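Local coordinates for DHHA1 domain protein (Clostridium perfringens, PDB 3KEW) that is of unconfirmed function but resembles the zinc-binding editing domain of alanyl-tRNA synthetases, and so probably hydrolyses mischarged tRNA(Ala), at residues Thr37-Gly42 / Gly51-Ile56; Trp88-Asp93 / Leu121-Ser126; Arg173-Thr178 / Ile182-Ile187. All coordinates share one frame; numbering follows the deposited sequence.

Contact 1. Residues Thr37-Gly42 / Gly51-Ile56; sequences TAFFPG and GLIDGI
Phe39 reaches out of the loop that follows strand 36-37 and sets the far end of its ring against strand 51-53, meeting Gly51, Leu52 and Ile53 one after another. The ring arrives rim first. Its CE1 corner lies 4.1 Å from Gly51 N, and its CZ atom lies 3.7 Å from Leu52 O, with both backbone atoms near the ring plane; the aromatic edge, which carries the partly positive hydrogens, is thus turned to a carbonyl oxygen. Ile53 comes from a different quarter. Its CG1 stands 3.9 Å from Phe39 CE2, obliquely to the ring, and CD1 follows at 4.1 Å from the same Phe39 CE2, which makes this pair the apolar part of the contact. CG1 of Ile53 is anti to the carbonyl carbon (chi1 -74°), which places the longer branch on the Phe39 side. Gly51 has no side chain, and Phe39 CE1 sits directly against its backbone, as close to Gly51 CA as to its N.

The base of the aromatic residue is fixed as well. Phe39 N donates to Thr37 OG1 over 3.1 Å at an angle of 160°, an ST turn that bends the chain just ahead of the ring, and the same Thr37 OG1 lies in the plane of that ring at its edge. Beyond Ile53 the chain reverses in a type I' turn through Asp54 and Gly55, closed by paired backbone bonds between Ile53 and Ile56.

The contact belongs to an antiparallel six-stranded barrel. Strand 51-53 runs between strands 56-64 and 82-86, and Phe39 also touches Val58 and Val61 of the former and Leu86 of the latter, while its ring meets that of His70, from strand 67-72, nearly at right angles.

Contact 2. Residues Trp88-Asp93 / Leu121-Ser126; sequences WERRFD and LGKEIS
Lys123 stretches from the loop between strands 116-121 and 126-131 to the first turns of helix 88-112, where it meets Asp93 and Arg90. The electrostatic part is a single long salt bridge, with Lys123 NZ 3.8 Å from Asp93 OD2. It is a loose attraction at the surface, and the two side chains pass each other at a slant. Asp93 extends with CG anti to its own backbone N (chi1 174°), a setting that carries the carboxylate off the helix toward the loop. The lysine takes a less regular path, bent at each torsion beyond chi1. The carboxylate's stronger partner is Arg230, whose NE forms a salt bridge with OD1, so the lysine adds a second, more distant positive charge.

A helix and a beta hairpin are joined here: the loop links two neighbouring strands of the four-stranded antiparallel sheet, and Gly122 N makes a weak backbone bond to Ile125 O across the bend. Arg230 ties the same parts together, since it also donates to Gly122 O.

Looser approaches make up the rest. The stem of Arg90, through CG, passes 4.4 Å from Lys123 NZ. The two cationic groups are near but not touching, Arg90 NH1 lying 4.9 Å from Lys123 NZ, and the guanidinium is held elsewhere by a bond from Arg90 NE to Gly48 O.

Contact 3. Residues Arg173-Thr178 / Ile182-Ile187; sequences RALPKT and IRIVEI
Leu175 and Pro176 form two neighbouring bumps on an irregular loop, and Ile182, just ahead of strand 184-187, presents a branched side chain that meets both. The leucine's bump is its CD2 methyl. It lies across from the gap between two isoleucines, 4.3 Å from Ile182 CG2 and likewise 4.3 Å from Ile184 CD1, so that one methyl bridges residues two apart on the same chain. The two isoleucines use different branches to frame it: Ile182 gives its short CG2 arm, whereas Ile184 gives the terminal methyl of its longer arm.

The other branch of Ile182 serves the proline. With CG1 anti to the carbonyl carbon (chi1 -75°), the longer arm parts from CG2 and runs alongside Pro176, where CG1 comes to 4.4 Å from Pro176 CD. Its tip, CD1, reaches on to Pro176 O at 4.1 Å. Ile182 is thereby forked between its two partners, one arm to each.

Leu175 also rests on Ala194, and Ile184 on Leu192 and on Tyr159 of strand 156-159. The loop therefore packs on strand 184-187, central in a small three-stranded antiparallel sheet, and on Ala194 of strand 191-194. Segment 182-187 falls in the region related to the second additional domain of threonyl- and alanyl-tRNA synthetases, and the zinc bound by His98, His102 and Cys195 is about 11 Å from the Ile184 side chain.

How the contacts relate
The three contacts illustrate how chemistry follows position in a fold. Contacts 1 and 3 are partly buried, each settling a loop on a strand or the residues leading into it; contact 3 is wholly aliphatic in its side-chain pairs, while contact 1, in the barrel, sets an aromatic ring against strand backbone as well as an isoleucine. Contact 2 lies at the surface, joins a helix to a hairpin of the four-stranded sheet, and depends on charge. No helix or strand is shared among them. Contacts 1 and 2 nevertheless touch, Ala38 O lying 2.9 Å from Arg91 NH2, whereas contact 3 stands apart, its nearest atoms about 8 Å from contact 1 and about 10 Å from contact 2.

Contact 1. Residues Thr37-Gly42 / Gly51-Ile56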
loop_
_atom_site.group_PDB
_atom_site.type_symbol
_atom_site.label_atom_id
_atom_site.label_comp_id
_atom_site.label_asym_id
_atom_site.label_seq_id
_atom_site.Cartn_x
_atom_site.Cartn_y
_atom_site.Cartn_z
ATOM N N THR A 37 -13.227 -9.292 5.635
ATOM C CA THR A 37 -13.072 -8.537 4.393
ATOM C C THR A 37 -11.631 -8.484 3.879
ATOM O O THR A 37 -10.673 -8.413 4.653
ATOM C CB THR A 37 -13.739 -7.128 4.468
ATOM O OG1 THR A 37 -13.795 -6.550 3.158
ATOM C CG2 THR A 37 -13.003 -6.194 5.431
ATOM N N ALA A 38 -11.503 -8.555 2.562
ATOM C CA ALA A 38 -10.233 -8.328 1.884
ATOM C C ALA A 38 -10.220 -6.949 1.217
ATOM O O ALA A 38 -9.279 -6.615 0.505
ATOM C CB ALA A 38 -9.972 -9.438 0.847
ATOM N N PHE A 39 -11.274 -6.156 1.439
ATOM C CA PHE A 39 -11.328 -4.781 0.928
ATOM C C PHE A 39 -10.517 -3.868 1.845
ATOM O O PHE A 39 -10.875 -3.673 3.016
ATOM C CB PHE A 39 -12.778 -4.271 0.797
ATOM C CG PHE A 39 -13.581 -4.947 -0.302
ATOM C CD1 PHE A 39 -13.664 -4.379 -1.574
ATOM C CD2 PHE A 39 -14.259 -6.139 -0.063
ATOM C CE1 PHE A 39 -14.380 -5.004 -2.599
ATOM C CE2 PHE A 39 -14.998 -6.765 -1.076
ATOM C CZ PHE A 39 -15.052 -6.198 -2.351
ATOM N N PHE A 40 -9.410 -3.336 1.316
ATOM C CA PHE A 40 -8.571 -2.355 2.017
ATOM C C PHE A 40 -9.354 -1.046 2.050
ATOM O O PHE A 40 -9.879 -0.628 1.004
ATOM C CB PHE A 40 -7.249 -2.175 1.255
ATOM C CG PHE A 40 -6.184 -1.390 1.996
ATOM C CD1 PHE A 40 -5.485 -0.366 1.346
ATOM C CD2 PHE A 40 -5.851 -1.690 3.315
ATOM C CE1 PHE A 40 -4.478 0.352 2.005
ATOM C CE2 PHE A 40 -4.853 -0.978 3.985
ATOM C CZ PHE A 40 -4.155 0.043 3.325
ATOM N N PRO A 41 -9.503 -0.436 3.247
ATOM C CA PRO A 41 -10.143 0.888 3.375
ATOM C C PRO A 41 -9.246 2.084 2.987
ATOM O O PRO A 41 -9.755 3.197 2.767
ATOM C CB PRO A 41 -10.505 0.957 4.866
ATOM C CG PRO A 41 -9.487 0.091 5.543
ATOM C CD PRO A 41 -9.117 -0.990 4.560
ATOM N N GLY A 42 -7.940 1.843 2.889
ATOM C CA GLY A 42 -6.954 2.907 2.731
ATOM C C GLY A 42 -6.034 2.950 3.937
ATOM O O GLY A 42 -6.407 2.477 5.010
ATOM N N GLY A 51 -14.856 -2.956 -6.068
ATOM C CA GLY A 51 -15.158 -4.304 -6.533
ATOM C C GLY A 51 -16.619 -4.679 -6.409
ATOM O O GLY A 51 -17.498 -3.842 -6.631
ATOM N N LEU A 52 -16.874 -5.945 -6.072
ATOM C CA LEU A 52 -18.241 -6.474 -6.002
ATOM C C LEU A 52 -18.468 -7.286 -4.736
ATOM O O LEU A 52 -17.604 -8.056 -4.322
ATOM C CB LEU A 52 -18.551 -7.369 -7.206
ATOM C CG LEU A 52 -18.458 -6.875 -8.649
ATOM C CD1 LEU A 52 -18.511 -8.071 -9.587
ATOM C CD2 LEU A 52 -19.576 -5.896 -8.971
ATOM N N ILE A 53 -19.633 -7.086 -4.127
ATOM C CA ILE A 53 -20.157 -7.953 -3.070
ATOM C C ILE A 53 -21.522 -8.457 -3.553
ATOM O O ILE A 53 -22.445 -7.654 -3.749
ATOM C CB ILE A 53 -20.282 -7.211 -1.718
ATOM C CG1 ILE A 53 -18.891 -7.016 -1.101
ATOM C CG2 ILE A 53 -21.212 -7.977 -0.745
ATOM C CD1 ILE A 53 -18.840 -6.006 0.027
ATOM N N ASP A 54 -21.616 -9.774 -3.774
ATOM C CA ASP A 54 -22.816 -10.438 -4.317
ATOM C C ASP A 54 -23.300 -9.786 -5.627
ATOM O O ASP A 54 -24.497 -9.560 -5.829
ATOM C CB ASP A 54 -23.933 -10.498 -3.257
ATOM C CG ASP A 54 -25.100 -11.388 -3.672
ATOM O OD1 ASP A 54 -24.863 -12.536 -4.105
ATOM O OD2 ASP A 54 -26.258 -10.924 -3.574
ATOM N N GLY A 55 -22.350 -9.452 -6.498
ATOM C CA GLY A 55 -22.658 -8.808 -7.777
ATOM C C GLY A 55 -23.036 -7.337 -7.690
ATOM O O GLY A 55 -23.278 -6.700 -8.718
ATOM N N ILE A 56 -23.101 -6.797 -6.476
ATOM C CA ILE A 56 -23.432 -5.387 -6.266
ATOM C C ILE A 56 -22.131 -4.612 -6.118
ATOM O O ILE A 56 -21.281 -4.980 -5.299
ATOM C CB ILE A 56 -24.310 -5.169 -5.003
ATOM C CG1 ILE A 56 -25.499 -6.143 -4.973
ATOM C CG2 ILE A 56 -24.781 -3.716 -4.917
ATOM C CD1 ILE A 56 -26.091 -6.370 -3.572
#

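Contact 2. Residues Trp88-Asp93 / Leu121-Ser126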
loop_
_atom_site.group_PDB
_atom_site.type_symbol
_atom_site.label_atom_id
_atom_site.label_comp_id
_atom_site.label_asym_id
_atom_site.label_seq_id
_atom_site.Cartn_x
_atom_site.Cartn_y
_atom_site.Cartn_z
ATOM N N TRP A 88 -9.045 -6.231 -8.791
ATOM C CA TRP A 88 -7.645 -6.588 -8.549
ATOM C C TRP A 88 -6.641 -5.662 -9.251
ATOM O O TRP A 88 -5.540 -5.450 -8.751
ATOM C CB TRP A 88 -7.346 -8.060 -8.883
ATOM C CG TRP A 88 -5.921 -8.411 -8.503
ATOM C CD1 TRP A 88 -4.880 -8.662 -9.349
ATOM C CD2 TRP A 88 -5.382 -8.464 -7.176
ATOM N NE1 TRP A 88 -3.729 -8.889 -8.628
ATOM C CE2 TRP A 88 -4.013 -8.779 -7.293
ATOM C CE3 TRP A 88 -5.928 -8.292 -5.893
ATOM C CZ2 TRP A 88 -3.185 -8.917 -6.183
ATOM C CZ3 TRP A 88 -5.103 -8.440 -4.796
ATOM C CH2 TRP A 88 -3.757 -8.751 -4.945
ATOM N N GLU A 89 -7.026 -5.121 -10.402
ATOM C CA GLU A 89 -6.175 -4.196 -11.143
ATOM C C GLU A 89 -5.884 -2.934 -10.328
ATOM O O GLU A 89 -4.733 -2.517 -10.222
ATOM C CB GLU A 89 -6.793 -3.864 -12.511
ATOM C CG GLU A 89 -6.213 -4.677 -13.678
ATOM C CD GLU A 89 -6.260 -6.194 -13.465
ATOM O OE1 GLU A 89 -7.358 -6.785 -13.564
ATOM O OE2 GLU A 89 -5.189 -6.797 -13.216
ATOM N N ARG A 90 -6.927 -2.368 -9.726
ATOM C CA ARG A 90 -6.804 -1.218 -8.844
ATOM C C ARG A 90 -5.946 -1.540 -7.620
ATOM O O ARG A 90 -5.087 -0.749 -7.235
ATOM C CB ARG A 90 -8.187 -0.774 -8.388
ATOM C CG ARG A 90 -8.197 0.449 -7.495
ATOM C CD ARG A 90 -9.582 0.670 -6.909
ATOM N NE ARG A 90 -9.555 1.626 -5.803
ATOM C CZ ARG A 90 -9.753 2.935 -5.933
ATOM N NH1 ARG A 90 -10.009 3.466 -7.125
ATOM N NH2 ARG A 90 -9.701 3.713 -4.863
ATOM N N ARG A 91 -6.210 -2.696 -7.017
ATOM C CA ARG A 91 -5.511 -3.169 -5.824
ATOM C C ARG A 91 -4.028 -3.220 -6.096
ATOM O O ARG A 91 -3.235 -2.618 -5.374
ATOM C CB ARG A 91 -5.931 -4.608 -5.531
ATOM C CG ARG A 91 -6.332 -4.929 -4.157
ATOM C CD ARG A 91 -5.400 -4.520 -3.038
ATOM N NE ARG A 91 -6.086 -4.963 -1.832
ATOM C CZ ARG A 91 -5.756 -6.046 -1.137
ATOM N NH1 ARG A 91 -4.686 -6.754 -1.460
ATOM N NH2 ARG A 91 -6.475 -6.393 -0.089
ATOM N N PHE A 92 -3.679 -3.993 -7.120
ATOM C CA PHE A 92 -2.297 -4.323 -7.440
ATOM C C PHE A 92 -1.520 -3.081 -7.884
ATOM O O PHE A 92 -0.346 -2.918 -7.532
ATOM C CB PHE A 92 -2.243 -5.437 -8.498
ATOM C CG PHE A 92 -0.904 -6.120 -8.591
ATOM C CD1 PHE A 92 -0.322 -6.696 -7.462
ATOM C CD2 PHE A 92 -0.222 -6.185 -9.805
ATOM C CE1 PHE A 92 0.924 -7.324 -7.532
ATOM C CE2 PHE A 92 1.023 -6.811 -9.888
ATOM C CZ PHE A 92 1.595 -7.384 -8.743
ATOM N N ASP A 93 -2.182 -2.207 -8.641
ATOM C CA ASP A 93 -1.591 -0.923 -9.039
ATOM C C ASP A 93 -1.087 -0.147 -7.822
ATOM O O ASP A 93 0.072 0.251 -7.780
ATOM C CB ASP A 93 -2.589 -0.070 -9.834
ATOM C CG ASP A 93 -2.057 1.324 -10.131
ATOM O OD1 ASP A 93 -0.955 1.430 -10.708
ATOM O OD2 ASP A 93 -2.739 2.315 -9.783
ATOM N N LEU A 121 1.020 9.128 -3.264
ATOM C CA LEU A 121 0.548 8.116 -4.197
ATOM C C LEU A 121 -0.742 8.623 -4.813
ATOM O O LEU A 121 -1.757 8.731 -4.130
ATOM C CB LEU A 121 0.332 6.776 -3.482
ATOM C CG LEU A 121 1.456 6.276 -2.548
ATOM C CD1 LEU A 121 0.975 5.064 -1.780
ATOM C CD2 LEU A 121 2.718 5.936 -3.323
ATOM N N GLY A 122 -0.696 8.977 -6.092
ATOM C CA GLY A 122 -1.887 9.485 -6.776
ATOM C C GLY A 122 -2.343 8.483 -7.810
ATOM O O GLY A 122 -1.656 7.492 -8.050
ATOM N N LYS A 123 -3.466 8.746 -8.465
ATOM C CA LYS A 123 -4.028 7.813 -9.436
ATOM C C LYS A 123 -3.284 7.858 -10.738
ATOM O O LYS A 123 -3.114 6.862 -11.400
ATOM C CB LYS A 123 -5.506 8.104 -9.695
ATOM C CG LYS A 123 -6.306 6.970 -10.368
ATOM C CD LYS A 123 -5.640 5.600 -10.261
ATOM C CE LYS A 123 -6.583 4.527 -9.727
ATOM N NZ LYS A 123 -6.365 3.198 -10.390
ATOM N N GLU A 124 -2.831 9.037 -11.096
ATOM C CA GLU A 124 -2.094 9.227 -12.347
ATOM C C GLU A 124 -0.581 9.076 -12.164
ATOM O O GLU A 124 0.075 8.321 -12.900
ATOM C CB GLU A 124 -2.431 10.579 -12.994
ATOM C CG GLU A 124 -3.849 10.680 -13.588
ATOM C CD GLU A 124 -4.185 9.551 -14.560
ATOM O OE1 GLU A 124 -3.375 9.259 -15.465
ATOM O OE2 GLU A 124 -5.274 8.956 -14.418
ATOM N N ILE A 125 -0.038 9.782 -11.172
ATOM C CA ILE A 125 1.404 9.773 -10.918
ATOM C C ILE A 125 1.686 9.611 -9.422
ATOM O O ILE A 125 0.798 9.799 -8.601
ATOM C CB ILE A 125 2.083 11.060 -11.517
ATOM C CG1 ILE A 125 3.573 10.829 -11.811
ATOM C CG2 ILE A 125 1.839 12.298 -10.638
ATOM C CD1 ILE A 125 3.859 9.993 -13.040
ATOM N N SER A 126 2.908 9.231 -9.065
ATOM C CA SER A 126 3.297 9.166 -7.667
ATOM C C SER A 126 4.579 9.954 -7.494
ATOM O O SER A 126 5.368 10.046 -8.437
ATOM C CB SER A 126 3.535 7.721 -7.221
ATOM O OG SER A 126 2.437 6.882 -7.517
#

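Contact 3. Residues Arg173-Thr178 / Ile182-Ile187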
loop_
_atom_site.group_PDB
_atom_site.type_symbol
_atom_site.label_atom_id
_atom_site.label_comp_id
_atom_site.label_asym_id
_atom_site.label_seq_id
_atom_site.Cartn_x
_atom_site.Cartn_y
_atom_site.Cartn_z
ATOM N N ARG A 173 13.962 5.542 11.896
ATOM C CA ARG A 173 12.992 6.527 12.359
ATOM C C ARG A 173 12.296 5.965 13.577
ATOM O O ARG A 173 12.006 4.770 13.626
ATOM C CB ARG A 173 11.940 6.822 11.300
ATOM C CG ARG A 173 12.441 7.469 10.052
ATOM C CD ARG A 173 11.265 7.758 9.135
ATOM N NE ARG A 173 10.552 8.977 9.522
ATOM C CZ ARG A 173 9.260 9.053 9.837
ATOM N NH1 ARG A 173 8.495 7.972 9.816
ATOM N NH2 ARG A 173 8.726 10.224 10.163
ATOM N N ALA A 174 12.028 6.830 14.552
ATOM C CA ALA A 174 11.308 6.432 15.755
ATOM C C ALA A 174 9.887 6.010 15.415
ATOM O O ALA A 174 9.248 6.590 14.528
ATOM C CB ALA A 174 11.290 7.557 16.755
ATOM N N LEU A 175 9.417 4.986 16.120
ATOM C CA LEU A 175 8.103 4.410 15.880
ATOM C C LEU A 175 7.018 5.296 16.497
ATOM O O LEU A 175 7.294 6.025 17.460
ATOM C CB LEU A 175 8.048 2.983 16.435
ATOM C CG LEU A 175 9.033 1.983 15.821
ATOM C CD1 LEU A 175 9.176 0.755 16.707
ATOM C CD2 LEU A 175 8.617 1.600 14.411
ATOM N N PRO A 176 5.789 5.252 15.938
ATOM C CA PRO A 176 4.721 6.100 16.471
ATOM C C PRO A 176 4.274 5.654 17.855
ATOM O O PRO A 176 4.395 4.469 18.197
ATOM C CB PRO A 176 3.569 5.895 15.479
ATOM C CG PRO A 176 4.175 5.235 14.278
ATOM C CD PRO A 176 5.321 4.445 14.794
ATOM N N LYS A 177 3.798 6.611 18.648
ATOM C CA LYS A 177 3.087 6.309 19.881
ATOM C C LYS A 177 1.630 6.183 19.469
ATOM O O LYS A 177 1.032 7.161 19.003
ATOM C CB LYS A 177 3.250 7.435 20.906
ATOM C CG LYS A 177 4.678 7.937 21.104
ATOM C CD LYS A 177 5.332 7.370 22.352
ATOM C CE LYS A 177 6.265 6.222 22.033
ATOM N NZ LYS A 177 7.059 5.833 23.229
ATOM N N THR A 178 1.075 4.977 19.589
ATOM C CA THR A 178 -0.326 4.737 19.217
ATOM C C THR A 178 -0.974 3.674 20.092
ATOM O O THR A 178 -0.285 2.886 20.756
ATOM C CB THR A 178 -0.502 4.287 17.732
ATOM O OG1 THR A 178 0.750 4.308 17.036
ATOM C CG2 THR A 178 -1.524 5.168 17.018
ATOM N N ILE A 182 1.509 -1.572 15.697
ATOM C CA ILE A 182 2.511 -1.187 14.713
ATOM C C ILE A 182 2.650 -2.308 13.670
ATOM O O ILE A 182 2.891 -3.471 14.025
ATOM C CB ILE A 182 3.887 -0.852 15.389
ATOM C CG1 ILE A 182 3.845 0.517 16.076
ATOM C CG2 ILE A 182 5.030 -0.842 14.382
ATOM C CD1 ILE A 182 3.710 0.457 17.581
ATOM N N ARG A 183 2.449 -1.963 12.395
ATOM C CA ARG A 183 2.787 -2.868 11.290
ATOM C C ARG A 183 4.151 -2.475 10.734
ATOM O O ARG A 183 4.497 -1.288 10.677
ATOM C CB ARG A 183 1.765 -2.807 10.157
ATOM C CG ARG A 183 0.306 -2.727 10.561
ATOM C CD ARG A 183 -0.419 -4.014 10.317
ATOM N NE ARG A 183 -0.022 -4.693 9.078
ATOM C CZ ARG A 183 -0.106 -6.011 8.913
ATOM N NH1 ARG A 183 -0.574 -6.766 9.897
ATOM N NH2 ARG A 183 0.277 -6.576 7.779
ATOM N N ILE A 184 4.916 -3.476 10.318
ATOM C CA ILE A 184 6.237 -3.267 9.739
ATOM C C ILE A 184 6.250 -3.808 8.303
ATOM O O ILE A 184 5.714 -4.888 8.038
ATOM C CB ILE A 184 7.330 -3.957 10.603
ATOM C CG1 ILE A 184 7.461 -3.282 11.984
ATOM C CG2 ILE A 184 8.671 -4.023 9.880
ATOM C CD1 ILE A 184 8.046 -1.845 11.986
ATOM N N VAL A 185 6.821 -3.031 7.376
ATOM C CA VAL A 185 7.124 -3.509 6.029
ATOM C C VAL A 185 8.635 -3.509 5.829
ATOM O O VAL A 185 9.285 -2.461 5.935
ATOM C CB VAL A 185 6.451 -2.666 4.937
ATOM C CG1 VAL A 185 6.908 -3.132 3.551
ATOM C CG2 VAL A 185 4.942 -2.761 5.055
ATOM N N GLU A 186 9.182 -4.689 5.549
ATOM C CA GLU A 186 10.621 -4.882 5.476
ATOM C C GLU A 186 11.044 -5.413 4.115
ATOM O O GLU A 186 10.679 -6.530 3.741
ATOM C CB GLU A 186 11.065 -5.858 6.567
ATOM C CG GLU A 186 12.559 -6.195 6.561
ATOM C CD GLU A 186 12.922 -7.272 7.579
ATOM O OE1 GLU A 186 12.036 -7.700 8.348
ATOM O OE2 GLU A 186 14.097 -7.691 7.610
ATOM N N ILE A 187 11.817 -4.620 3.374
ATOM C CA ILE A 187 12.479 -5.130 2.166
ATOM C C ILE A 187 13.759 -5.832 2.626
ATOM O O ILE A 187 14.729 -5.171 2.991
ATOM C CB ILE A 187 12.776 -4.014 1.136
ATOM C CG1 ILE A 187 11.476 -3.268 0.782
ATOM C CG2 ILE A 187 13.454 -4.614 -0.114
ATOM C CD1 ILE A 187 11.654 -2.004 -0.051
#